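CalsepRRP (Calystegia sepium, PDB 1JY5) is an RNase-related protein of the RNase T2 family that may bind RNA, although ribonuclease activity of its own remains uncertain. Local coordinates at residues 62-68 with 116-120; 78-82 with 97-101. One frame throughout, in Å; residues are numbered along the deposited sequence.

Contact 1 of 2, residues 62-68 with 116-120; sequences KYDQNEI and QYEYF. Unlike the reference sequence in segment 62-68: Gln65 (reference Glu).
Phe120 takes Ile68 CD1 over one ring face, shifted toward the rim, and Tyr119 CD2 over the centre of the opposite face. Its own CE1 lies at the edge of the Tyr63 ring, 4.3 Å from Tyr63 CE1. The Tyr117 ring meets loop backbone at its edge. There Glu67 O is 3.4 Å from Tyr117 CD1, and Ile68 CA also lies near the ring plane.

In this RNase T2 fold the contact joins the loop between strand 40-48 and helix 72-78 to the first turn of helix 116-129. Buried Gln116 supplies the polar link. Its chain runs extended beyond CG (chi2 171°), which carries the amide across to the loop backbone. Asp64 N donates to Gln116 OE1 over 2.7 Å. The N-H points almost straight at the oxygen (166°), with the donor tilted 17° from the carbonyl plane. Lys62 O lies 2.9 Å from Gln116 NE2.

Ile68 CG2 packs 3.8 Å from Phe120 CD1. Leu75 of helix 72-78 touches both of these side chains. Helix 97-106 backs Tyr63 through Leu98, Ala99 and Trp102.

An Asx turn shapes the loop. Asp64 OD2 accepts Asn66 N at 2.9 Å from above the carboxylate plane, and it receives Asn66 ND2 at 3.0 Å on its syn lone pair.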
loop_
_atom_site.group_PDB
_atom_site.type_symbol
_atom_site.label_atom_id
_atom_site.label_comp_id
_atom_site.label_asym_id
_atom_site.label_seq_id
_atom_site.Cartn_x
_atom_site.Cartn_y
_atom_site.Cartn_z
ATOM N N LYS A 62 -2.313 13.556 17.303
ATOM C CA LYS A 62 -3.417 12.674 16.955
ATOM C C LYS A 62 -3.868 12.974 15.525
ATOM O O LYS A 62 -3.610 14.058 14.997
ATOM C CB LYS A 62 -4.582 12.880 17.932
ATOM C CG LYS A 62 -5.105 14.302 17.961
ATOM C CD LYS A 62 -5.920 14.594 19.217
ATOM C CE LYS A 62 -6.414 16.042 19.223
ATOM N NZ LYS A 62 -5.312 17.028 18.998
ATOM N N TYR A 63 -4.536 12.010 14.902
ATOM C CA TYR A 63 -5.023 12.184 13.539
ATOM C C TYR A 63 -5.868 13.447 13.446
ATOM O O TYR A 63 -6.809 13.620 14.219
ATOM C CB TYR A 63 -5.885 10.997 13.121
ATOM C CG TYR A 63 -6.440 11.153 11.727
ATOM C CD1 TYR A 63 -5.583 11.199 10.627
ATOM C CD2 TYR A 63 -7.818 11.269 11.504
ATOM C CE1 TYR A 63 -6.075 11.354 9.338
ATOM C CE2 TYR A 63 -8.329 11.425 10.211
ATOM C CZ TYR A 63 -7.446 11.464 9.133
ATOM O OH TYR A 63 -7.920 11.597 7.848
ATOM N N ASP A 64 -5.547 14.322 12.500
ATOM C CA ASP A 64 -6.297 15.565 12.330
ATOM C C ASP A 64 -6.615 15.789 10.854
ATOM O O ASP A 64 -5.785 16.302 10.101
ATOM C CB ASP A 64 -5.488 16.743 12.887
ATOM C CG ASP A 64 -6.173 18.086 12.674
ATOM O OD1 ASP A 64 -5.535 19.118 12.957
ATOM O OD2 ASP A 64 -7.342 18.112 12.233
ATOM N N GLN A 65 -7.822 15.402 10.445
ATOM C CA GLN A 65 -8.239 15.555 9.053
ATOM C C GLN A 65 -8.013 16.956 8.502
ATOM O O GLN A 65 -7.839 17.128 7.293
ATOM C CB GLN A 65 -9.716 15.160 8.886
ATOM C CG GLN A 65 -10.713 15.979 9.705
ATOM C CD GLN A 65 -11.140 17.274 9.019
ATOM O OE1 GLN A 65 -10.950 17.448 7.812
ATOM N NE2 GLN A 65 -11.736 18.182 9.789
ATOM N N ASN A 66 -8.008 17.963 9.371
ATOM C CA ASN A 66 -7.793 19.335 8.904
ATOM C C ASN A 66 -6.415 19.482 8.281
ATOM O O ASN A 66 -6.239 20.200 7.298
ATOM C CB ASN A 66 -7.924 20.322 10.058
ATOM C CG ASN A 66 -9.351 20.482 10.513
ATOM O OD1 ASN A 66 -10.173 21.077 9.814
ATOM N ND2 ASN A 66 -9.663 19.939 11.681
ATOM N N GLU A 67 -5.446 18.789 8.868
ATOM C CA GLU A 67 -4.061 18.826 8.412
ATOM C C GLU A 67 -3.872 18.324 6.989
ATOM O O GLU A 67 -2.948 18.745 6.287
ATOM C CB GLU A 67 -3.199 17.973 9.337
ATOM C CG GLU A 67 -3.221 18.398 10.782
ATOM C CD GLU A 67 -2.257 19.515 11.057
ATOM O OE1 GLU A 67 -2.454 20.620 10.507
ATOM O OE2 GLU A 67 -1.290 19.286 11.815
ATOM N N ILE A 68 -4.736 17.408 6.568
ATOM C CA ILE A 68 -4.620 16.839 5.238
ATOM C C ILE A 68 -5.812 17.136 4.336
ATOM O O ILE A 68 -6.016 16.448 3.335
ATOM C CB ILE A 68 -4.416 15.299 5.317
ATOM C CG1 ILE A 68 -5.570 14.651 6.096
ATOM C CG2 ILE A 68 -3.075 14.987 5.965
ATOM C CD1 ILE A 68 -5.489 13.138 6.194
ATOM N N GLN A 116 1.702 14.784 9.935
ATOM C CA GLN A 116 0.711 14.050 9.152
ATOM C C GLN A 116 0.667 14.395 7.687
ATOM O O GLN A 116 0.565 13.510 6.838
ATOM C CB GLN A 116 -0.676 14.307 9.699
ATOM C CG GLN A 116 -0.859 13.875 11.092
ATOM C CD GLN A 116 -2.173 14.353 11.636
ATOM O OE1 GLN A 116 -3.228 14.109 11.050
ATOM N NE2 GLN A 116 -2.122 15.040 12.764
ATOM N N TYR A 117 0.693 15.691 7.392
ATOM C CA TYR A 117 0.640 16.130 6.012
ATOM C C TYR A 117 1.831 15.593 5.248
ATOM O O TYR A 117 1.685 15.101 4.127
ATOM C CB TYR A 117 0.638 17.652 5.899
ATOM C CG TYR A 117 0.559 18.095 4.458
ATOM C CD1 TYR A 117 -0.672 18.163 3.799
ATOM C CD2 TYR A 117 1.719 18.340 3.716
ATOM C CE1 TYR A 117 -0.745 18.457 2.436
ATOM C CE2 TYR A 117 1.655 18.632 2.348
ATOM C CZ TYR A 117 0.416 18.685 1.717
ATOM O OH TYR A 117 0.327 18.943 0.363
ATOM N N GLU A 118 3.015 15.700 5.840
ATOM C CA GLU A 118 4.210 15.211 5.166
ATOM C C GLU A 118 4.118 13.702 4.999
ATOM O O GLU A 118 4.517 13.160 3.967
ATOM C CB GLU A 118 5.472 15.603 5.948
ATOM C CG GLU A 118 5.574 17.114 6.168
ATOM C CD GLU A 118 6.922 17.578 6.699
ATOM O OE1 GLU A 118 7.695 16.746 7.209
ATOM O OE2 GLU A 118 7.198 18.791 6.613
ATOM N N TYR A 119 3.575 13.019 6.002
ATOM C CA TYR A 119 3.445 11.568 5.902
ATOM C C TYR A 119 2.555 11.160 4.720
ATOM O O TYR A 119 2.984 10.401 3.846
ATOM C CB TYR A 119 2.871 10.984 7.197
ATOM C CG TYR A 119 2.524 9.510 7.081
ATOM C CD1 TYR A 119 3.524 8.533 7.036
ATOM C CD2 TYR A 119 1.196 9.099 6.985
ATOM C CE1 TYR A 119 3.204 7.179 6.898
ATOM C CE2 TYR A 119 0.863 7.756 6.843
ATOM C CZ TYR A 119 1.872 6.802 6.801
ATOM O OH TYR A 119 1.544 5.478 6.658
ATOM N N PHE A 120 1.325 11.670 4.684
ATOM C CA PHE A 120 0.394 11.315 3.614
ATOM C C PHE A 120 0.783 11.818 2.216
ATOM O O PHE A 120 0.639 11.088 1.228
ATOM C CB PHE A 120 -1.030 11.777 3.966
ATOM C CG PHE A 120 -1.676 10.971 5.067
ATOM C CD1 PHE A 120 -1.702 11.441 6.378
ATOM C CD2 PHE A 120 -2.224 9.718 4.798
ATOM C CE1 PHE A 120 -2.260 10.672 7.408
ATOM C CE2 PHE A 120 -2.784 8.942 5.820
ATOM C CZ PHE A 120 -2.802 9.421 7.127
#

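Contact 2 of 2, residues 78-82 with 97-101; sequences YWPSY and DLAYE
Leu98 places CD2 over one face of the Trp79 indole. This is a CH-pi contact, with CD2 3.9 Å from the centroid of the five-membered ring and 13° off the ring normal. The nearest ring atom is Trp79 CG, 3.8 Å from Leu98 CD2. Glu101 meets the same indole at its edge, where Glu101 CG lies 3.9 Å from Trp79 CZ2, near the ring plane. Asp97 approaches the pyrrole side, with its OD2 3.2 Å from Trp79 CD1. Its carboxylate stands almost perpendicular to the indole, the planes 84° apart.

Asp97 OD2 also faces the loop backbone. It lies 2.7 Å from Trp79 O and 3.1 Å from Pro80 O. So short an approach to Trp79 O suggests that Asp97 is probably protonated. The Pro80 O pair is mere proximity, without a hydrogen bond. CG of Asp97 sits between its own backbone N and carbonyl carbon (chi1 63°), which turns the acid toward the loop. Ser81 CB packs 4.1 Å from Asp97 CG.

Residues 100-106 of helix 97-106 match the second conserved active-site segment of RNase T2 enzymes, His-Glu-Trp-x-Lys-His-Gly. Tyr100, however, stands where active relatives carry a catalytic histidine, consistent with an RNase-related protein. Trp79 follows helix 72-78, so the contact sets the exit of that helix against the helix carrying this segment.

With an alanine at Trp79, Leu98 CD2 would probably lose the ring face it rests on, and a gap is likely to open beside Glu101.

Farther out, Tyr119, Thr123 and Leu124 of helix 116-129 also touch the indole. Trp46 NE1 donates a hydrogen bond to Glu101 OE2, and Ser96 OG accepts one from Ala99 N at the start of helix 97-106.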
loop_
_atom_site.group_PDB
_atom_site.type_symbol
_atom_site.label_atom_id
_atom_site.label_comp_id
_atom_site.label_asym_id
_atom_site.label_seq_id
_atom_site.Cartn_x
_atom_site.Cartn_y
_atom_site.Cartn_z
ATOM N N TYR A 78 -6.980 7.397 -4.178
ATOM C CA TYR A 78 -5.811 6.524 -4.223
ATOM C C TYR A 78 -5.449 5.811 -2.930
ATOM O O TYR A 78 -4.577 4.943 -2.917
ATOM C CB TYR A 78 -4.626 7.327 -4.750
ATOM C CG TYR A 78 -4.936 7.950 -6.093
ATOM C CD1 TYR A 78 -5.192 9.313 -6.212
ATOM C CD2 TYR A 78 -5.012 7.163 -7.238
ATOM C CE1 TYR A 78 -5.516 9.879 -7.445
ATOM C CE2 TYR A 78 -5.334 7.714 -8.473
ATOM C CZ TYR A 78 -5.584 9.073 -8.569
ATOM O OH TYR A 78 -5.890 9.616 -9.796
ATOM N N TRP A 79 -6.122 6.182 -1.846
ATOM C CA TRP A 79 -5.897 5.548 -0.550
ATOM C C TRP A 79 -7.262 5.201 0.062
ATOM O O TRP A 79 -7.523 5.496 1.224
ATOM C CB TRP A 79 -5.143 6.494 0.387
ATOM C CG TRP A 79 -4.471 5.798 1.541
ATOM C CD1 TRP A 79 -4.931 4.714 2.225
ATOM C CD2 TRP A 79 -3.223 6.154 2.146
ATOM N NE1 TRP A 79 -4.046 4.366 3.218
ATOM C CE2 TRP A 79 -2.988 5.234 3.193
ATOM C CE3 TRP A 79 -2.280 7.159 1.904
ATOM C CZ2 TRP A 79 -1.847 5.292 4.003
ATOM C CZ3 TRP A 79 -1.146 7.218 2.707
ATOM C CH2 TRP A 79 -0.940 6.286 3.745
ATOM N N PRO A 80 -8.153 4.568 -0.717
ATOM C CA PRO A 80 -9.476 4.217 -0.183
ATOM C C PRO A 80 -9.482 2.985 0.719
ATOM O O PRO A 80 -8.502 2.249 0.802
ATOM C CB PRO A 80 -10.310 3.951 -1.439
ATOM C CG PRO A 80 -9.500 4.522 -2.569
ATOM C CD PRO A 80 -8.086 4.269 -2.156
ATOM N N SER A 81 -10.616 2.773 1.375
ATOM C CA SER A 81 -10.825 1.620 2.234
ATOM C C SER A 81 -11.724 0.676 1.424
ATOM O O SER A 81 -12.534 1.140 0.617
ATOM C CB SER A 81 -11.537 2.049 3.518
ATOM O OG SER A 81 -11.757 0.945 4.374
ATOM N N TYR A 82 -11.578 -0.634 1.614
ATOM C CA TYR A 82 -12.406 -1.598 0.884
ATOM C C TYR A 82 -13.284 -2.431 1.819
ATOM O O TYR A 82 -13.474 -3.630 1.602
ATOM C CB TYR A 82 -11.539 -2.545 0.039
ATOM C CG TYR A 82 -10.747 -1.862 -1.051
ATOM C CD1 TYR A 82 -9.435 -1.453 -0.829
ATOM C CD2 TYR A 82 -11.327 -1.582 -2.289
ATOM C CE1 TYR A 82 -8.716 -0.779 -1.810
ATOM C CE2 TYR A 82 -10.616 -0.903 -3.280
ATOM C CZ TYR A 82 -9.307 -0.503 -3.029
ATOM O OH TYR A 82 -8.602 0.189 -3.990
ATOM N N ASP A 97 -9.389 4.513 7.299
ATOM C CA ASP A 97 -8.129 3.842 7.045
ATOM C C ASP A 97 -6.972 4.820 7.232
ATOM O O ASP A 97 -5.878 4.424 7.622
ATOM C CB ASP A 97 -8.124 3.222 5.633
ATOM C CG ASP A 97 -8.228 4.255 4.511
ATOM O OD1 ASP A 97 -8.708 5.387 4.736
ATOM O OD2 ASP A 97 -7.847 3.915 3.376
ATOM N N LEU A 98 -7.226 6.102 6.981
ATOM C CA LEU A 98 -6.197 7.124 7.143
ATOM C C LEU A 98 -5.850 7.296 8.624
ATOM O O LEU A 98 -4.677 7.345 8.986
ATOM C CB LEU A 98 -6.676 8.465 6.570
ATOM C CG LEU A 98 -7.207 8.460 5.130
ATOM C CD1 LEU A 98 -7.610 9.880 4.719
ATOM C CD2 LEU A 98 -6.133 7.922 4.177
ATOM N N ALA A 99 -6.867 7.393 9.478
ATOM C CA ALA A 99 -6.632 7.552 10.908
ATOM C C ALA A 99 -5.907 6.315 11.438
ATOM O O ALA A 99 -5.035 6.408 12.310
ATOM C CB ALA A 99 -7.956 7.748 11.648
ATOM N N TYR A 100 -6.262 5.159 10.887
ATOM C CA TYR A 100 -5.652 3.883 11.277
ATOM C C TYR A 100 -4.150 3.834 10.941
ATOM O O TYR A 100 -3.321 3.523 11.800
ATOM C CB TYR A 100 -6.380 2.728 10.570
ATOM C CG TYR A 100 -5.738 1.365 10.736
ATOM C CD1 TYR A 100 -6.107 0.514 11.772
ATOM C CD2 TYR A 100 -4.774 0.924 9.839
ATOM C CE1 TYR A 100 -5.532 -0.750 11.905
ATOM C CE2 TYR A 100 -4.191 -0.330 9.963
ATOM C CZ TYR A 100 -4.571 -1.164 10.991
ATOM O OH TYR A 100 -3.990 -2.418 11.093
ATOM N N GLU A 101 -3.811 4.140 9.689
ATOM C CA GLU A 101 -2.421 4.121 9.245
ATOM C C GLU A 101 -1.589 5.214 9.912
ATOM O O GLU A 101 -0.407 5.019 10.186
ATOM C CB GLU A 101 -2.350 4.263 7.719
ATOM C CG GLU A 101 -2.942 3.075 6.962
ATOM C CD GLU A 101 -2.158 1.788 7.178
ATOM O OE1 GLU A 101 -2.756 0.693 7.083
ATOM O OE2 GLU A 101 -0.934 1.861 7.429
#

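The two contacts have centres 12 Å apart and lie on the same side of the chain's centre. Along the chain, contact 2 is nested within the loop closed by contact 1. The order is 62-68, 78-82, 97-101, then 116-120. Helix 72-78 begins shortly after 62-68 and ends in 78-82. Helices 97-106 and 116-129 are successive in the chain. Phe120 connects the contacts directly: its CZ packs 3.4 Å from Leu98 O, and its ring meets that of Trp79 with planes about 55° apart. Tyr63 adds a second bridge, with its CD2 3.5 Å from Ala99 CB. Helix 97-106, which carries the family's second active-site sequence, thus forms one side of contact 2 and backs contact 1 through Tyr63 and Phe120.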